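Local coordinates for N-carbamoylsarcosine amidase related protein (Thermoplasma acidophilum, PDB 3EEF), which probably acts as an N-carbamoylsarcosine amidase, a zinc-binding hydrolase of the isochorismatase-like family, at residues S73-I76 with D77-P81; M103-A107 with N108-T112. All blocks are in the same frame, centred on the assembly; numbering follows the deposited sequence.

Contact 1. Residues S73-I76 with D77-P81; sequences SEVI and DEIRP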
loop_
_atom_site.group_PDB
_atom_site.type_symbol
_atom_site.label_atom_id
_atom_site.label_comp_id
_atom_site.label_asym_id
_atom_site.label_seq_id
_atom_site.Cartn_x
_atom_site.Cartn_y
_atom_site.Cartn_z
ATOM N N SER A 73 14.319 17.528 -12.817
ATOM C CA SER A 73 13.333 17.095 -11.822
ATOM C C SER A 73 12.909 18.216 -10.868
ATOM O O SER A 73 12.087 18.003 -9.989
ATOM C CB SER A 73 13.845 15.865 -11.039
ATOM O OG SER A 73 15.012 16.128 -10.267
ATOM N N GLU A 74 13.432 19.414 -11.072
ATOM C CA GLU A 74 13.122 20.528 -10.199
ATOM C C GLU A 74 11.867 21.255 -10.700
ATOM O O GLU A 74 11.612 21.357 -11.911
ATOM C CB GLU A 74 14.321 21.488 -10.074
ATOM N N VAL A 75 11.084 21.753 -9.747
ATOM C CA VAL A 75 9.858 22.507 -10.029
ATOM C C VAL A 75 10.236 23.788 -10.758
ATOM O O VAL A 75 11.208 24.445 -10.391
ATOM C CB VAL A 75 9.088 22.875 -8.710
ATOM C CG1 VAL A 75 8.009 23.942 -8.957
ATOM C CG2 VAL A 75 8.490 21.618 -8.035
ATOM N N ILE A 76 9.454 24.159 -11.764
ATOM C CA ILE A 76 9.756 25.362 -12.537
ATOM C C ILE A 76 9.673 26.593 -11.632
ATOM O O ILE A 76 8.847 26.634 -10.712
ATOM C CB ILE A 76 8.846 25.510 -13.785
ATOM C CG1 ILE A 76 7.384 25.798 -13.396
ATOM C CG2 ILE A 76 8.979 24.280 -14.671
ATOM C CD1 ILE A 76 6.454 25.948 -14.612
ATOM N N ASP A 77 10.545 27.573 -11.886
ATOM C CA ASP A 77 10.677 28.781 -11.038
ATOM C C ASP A 77 9.420 29.608 -11.017
ATOM O O ASP A 77 9.085 30.197 -10.002
ATOM C CB ASP A 77 11.853 29.658 -11.496
ATOM C CG ASP A 77 13.194 29.017 -11.207
ATOM O OD1 ASP A 77 13.301 28.305 -10.177
ATOM O OD2 ASP A 77 14.133 29.215 -11.998
ATOM N N GLU A 78 8.708 29.619 -12.135
ATOM C CA GLU A 78 7.440 30.345 -12.245
ATOM C C GLU A 78 6.491 30.075 -11.068
ATOM O O GLU A 78 5.810 30.985 -10.606
ATOM C CB GLU A 78 6.737 30.000 -13.565
ATOM C CG GLU A 78 7.420 30.576 -14.826
ATOM C CD GLU A 78 8.548 29.717 -15.347
ATOM O OE1 GLU A 78 9.209 29.025 -14.550
ATOM O OE2 GLU A 78 8.780 29.733 -16.566
ATOM N N ILE A 79 6.449 28.820 -10.603
ATOM C CA ILE A 79 5.576 28.405 -9.480
ATOM C C ILE A 79 6.406 27.751 -8.373
ATOM O O ILE A 79 6.026 26.765 -7.787
ATOM C CB ILE A 79 4.428 27.475 -9.956
ATOM C CG1 ILE A 79 4.976 26.241 -10.703
ATOM C CG2 ILE A 79 3.466 28.242 -10.854
ATOM C CD1 ILE A 79 3.916 25.228 -11.034
ATOM N N ARG A 80 7.573 28.322 -8.126
ATOM C CA ARG A 80 8.446 27.898 -7.070
ATOM C C ARG A 80 7.636 27.641 -5.818
ATOM O O ARG A 80 6.731 28.409 -5.480
ATOM C CB ARG A 80 9.470 28.997 -6.796
ATOM C CG ARG A 80 10.806 28.506 -6.313
ATOM C CD ARG A 80 11.678 29.657 -5.756
ATOM N NE ARG A 80 11.532 30.923 -6.490
ATOM C CZ ARG A 80 12.207 31.276 -7.592
ATOM N NH1 ARG A 80 13.101 30.456 -8.149
ATOM N NH2 ARG A 80 11.975 32.467 -8.150
ATOM N N PRO A 81 7.944 26.551 -5.125
ATOM C CA PRO A 81 7.177 26.307 -3.926
ATOM C C PRO A 81 7.587 27.268 -2.812
ATOM O O PRO A 81 8.755 27.648 -2.743
ATOM C CB PRO A 81 7.528 24.856 -3.568
ATOM C CG PRO A 81 8.204 24.305 -4.785
ATOM C CD PRO A 81 8.867 25.451 -5.424
#
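Ile76 and Ile79 meet across a single 3-10 turn that reverses the chain in the loop before strand 86-90, a compact example of how an i to i+3 bond brings two apolar side chains together. The bond runs from Ile79 N to Ile76 O (3.2 Å), with the donor lying above the carbonyl plane rather than on a lone pair. On the packed side, CG1 of Ile76 reaches CG1 of Ile79 at 3.6 Å, since in both residues the first torsion (68° and 56°) sets CG1 between the backbone N and the carbonyl carbon. Helix 22-40 covers this face, with Val28 against Ile76 and Ile35 against Ile79. Glu78 crosses Ile76 at about a right angle, its OE1 3.6 Å from Ile76 CB and also hydrogen-bonded to His16. An alanine in place of Ile76, lacking CG1 and CD1, would probably open a gap beside CG1 of Ile79 and against Val28. The solvent side is looser and polar: Asp77 and Arg80 are both exposed, and OD1 of Asp77 pairs with NH1 of Arg80 at 3.0 Å. Across the mouth of the turn, Val75 on the incoming side lays CG1 beside the proline ring on the outgoing side, 3.9 Å from Pro81 CD.

Contact 2. Residues M103-A107 with N108-T112; sequences MILRA and NGIDT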
loop_
_atom_site.group_PDB
_atom_site.type_symbol
_atom_site.label_atom_id
_atom_site.label_comp_id
_atom_site.label_asym_id
_atom_site.label_seq_id
_atom_site.Cartn_x
_atom_site.Cartn_y
_atom_site.Cartn_z
HETATM N N MSE A 103 -0.766 10.389 3.515
HETATM C CA MSE A 103 -0.576 10.815 4.893
HETATM C C MSE A 103 -0.900 12.295 5.073
HETATM O O MSE A 103 -1.619 12.680 6.001
HETATM C CB MSE A 103 0.861 10.564 5.326
HETATM C CG MSE A 103 1.232 9.109 5.420
HETATM SE SE MSE A 103 2.986 8.808 6.290
HETATM C CE MSE A 103 2.499 9.522 8.115
ATOM N N ILE A 104 -0.394 13.105 4.165
ATOM C CA ILE A 104 -0.521 14.550 4.263
ATOM C C ILE A 104 -1.984 14.943 4.120
ATOM O O ILE A 104 -2.475 15.824 4.854
ATOM C CB ILE A 104 0.237 15.252 3.157
ATOM C CG1 ILE A 104 1.726 15.049 3.338
ATOM C CG2 ILE A 104 -0.077 16.773 3.119
ATOM C CD1 ILE A 104 2.514 15.275 2.026
ATOM N N LEU A 105 -2.658 14.300 3.152
ATOM C CA LEU A 105 -4.086 14.537 2.925
ATOM C C LEU A 105 -4.910 14.120 4.148
ATOM O O LEU A 105 -5.836 14.791 4.550
ATOM C CB LEU A 105 -4.556 13.759 1.692
ATOM C CG LEU A 105 -3.889 14.065 0.347
ATOM C CD1 LEU A 105 -4.507 13.192 -0.796
ATOM C CD2 LEU A 105 -4.002 15.532 0.066
ATOM N N ARG A 106 -4.592 12.972 4.725
ATOM C CA ARG A 106 -5.341 12.547 5.892
ATOM C C ARG A 106 -5.040 13.438 7.089
ATOM O O ARG A 106 -5.951 13.760 7.832
ATOM C CB ARG A 106 -5.059 11.112 6.250
ATOM C CG ARG A 106 -5.639 10.144 5.249
ATOM C CD ARG A 106 -6.101 8.908 5.943
ATOM N NE ARG A 106 -5.637 7.714 5.270
ATOM C CZ ARG A 106 -6.007 6.492 5.609
ATOM N NH1 ARG A 106 -6.850 6.310 6.615
ATOM N NH2 ARG A 106 -5.535 5.465 4.936
ATOM N N ALA A 107 -3.782 13.844 7.266
ATOM C CA ALA A 107 -3.418 14.670 8.431
ATOM C C ALA A 107 -4.109 16.033 8.393
ATOM O O ALA A 107 -4.298 16.664 9.424
ATOM C CB ALA A 107 -1.913 14.862 8.533
ATOM N N ASN A 108 -4.439 16.510 7.203
ATOM C CA ASN A 108 -5.101 17.814 7.083
ATOM C C ASN A 108 -6.619 17.616 6.825
ATOM O O ASN A 108 -7.282 18.503 6.348
ATOM C CB ASN A 108 -4.420 18.684 6.003
ATOM C CG ASN A 108 -2.936 19.082 6.348
ATOM O OD1 ASN A 108 -2.656 20.204 6.789
ATOM N ND2 ASN A 108 -2.002 18.179 6.108
ATOM N N GLY A 109 -7.155 16.440 7.170
ATOM C CA GLY A 109 -8.598 16.161 7.095
ATOM C C GLY A 109 -9.247 16.239 5.717
ATOM O O GLY A 109 -10.476 16.397 5.619
ATOM N N ILE A 110 -8.443 16.077 4.655
ATOM C CA ILE A 110 -8.864 16.356 3.276
ATOM C C ILE A 110 -9.877 15.355 2.737
ATOM O O ILE A 110 -9.777 14.171 3.013
ATOM C CB ILE A 110 -7.672 16.374 2.315
ATOM C CG1 ILE A 110 -6.707 17.494 2.687
ATOM C CG2 ILE A 110 -8.133 16.542 0.877
ATOM C CD1 ILE A 110 -7.346 18.863 2.859
ATOM N N ASP A 111 -10.856 15.840 1.972
ATOM C CA ASP A 111 -11.830 14.944 1.341
ATOM C C ASP A 111 -11.954 15.127 -0.184
ATOM O O ASP A 111 -12.656 14.369 -0.849
ATOM C CB ASP A 111 -13.200 15.108 2.013
ATOM C CG ASP A 111 -13.781 16.499 1.807
ATOM O OD1 ASP A 111 -13.181 17.284 1.044
ATOM O OD2 ASP A 111 -14.823 16.807 2.415
ATOM N N THR A 112 -11.251 16.110 -0.743
ATOM C CA THR A 112 -11.301 16.402 -2.157
ATOM C C THR A 112 -9.910 16.775 -2.614
ATOM O O THR A 112 -9.235 17.584 -1.948
ATOM C CB THR A 112 -12.233 17.576 -2.437
ATOM O OG1 THR A 112 -13.518 17.284 -1.891
ATOM C CG2 THR A 112 -12.384 17.847 -3.971
#
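Asn108 folds back over the helix end it has just left and grips the carbonyl of Ile104, one turn earlier. Its CB lies 3.6 Å from Ile104 O, and CG, placed anti to the carbonyl carbon and beside the backbone N (chi1 -65°), turns the amide back so that its nitrogen points at that same oxygen. At the tip, ND2 closes on Ile104 O at 2.7 Å, in a nearly straight bond (168° at the hydrogen) whose acceptor sits almost in the amide plane, which helps to hold the amide's rotation. The methyl CG2 of Ile104 runs alongside, 3.8 Å from ND2, as the two side chains point the same way. Because Asn108 N also donates to Ile104 O, at 3.1 Å, one carbonyl takes two N-H groups from one residue.

The turn around Asn108 is a Schellman motif, a common way for a helix to stop. Gly109 is its C-prime residue, with the positive phi (62°) that glycine adopts readily. Gly109 N bonds to Arg106 O, approaching from above the carbonyl plane, while Ile110 N reaches back to Leu105 O at 2.9 Å, almost in line with the carbonyl bond. The apolar contact that goes with this motif is present too: CB of Ile110 packs 4.1 Å from CB of Leu105, and both side chains rest on Ala4 of strand 3-8. Asn108 and Ile104 turn to strand 86-90, where each touches Tyr86. Arg106 has its CB directed away from the residues after the helix; its NE forms a salt bridge with Asp102 of its own helix and its NH2 another with Asp102 of the third subunit. Closer to the cap, Ala107 and Asn108 pack on Asp55 of the second subunit, and Tyr53 of that subunit meets Ile104.

Overall arrangement
Contact 1 closes before contact 2 opens, and their centres lie 23 Å apart, with about 12 Å between the nearest atoms. Strand 86-90, an outermost strand of this chain's six-stranded parallel sheet, links them in sequence: contact 1 sits in the loop leading into it, while contact 2 ends helix 101-107, the helix of the crossover from that strand to strand 112-116 beside strand 3-8. The first turn packs on helix 22-40 and strand 45-50, within the chain and with the Val75 side chain about 14 Å from the zinc ion. The second lies away from the metal site and faces two other subunits. Both thus shape connections of one alpha/beta domain, one made within a single chain and one at the tetramer's interfaces.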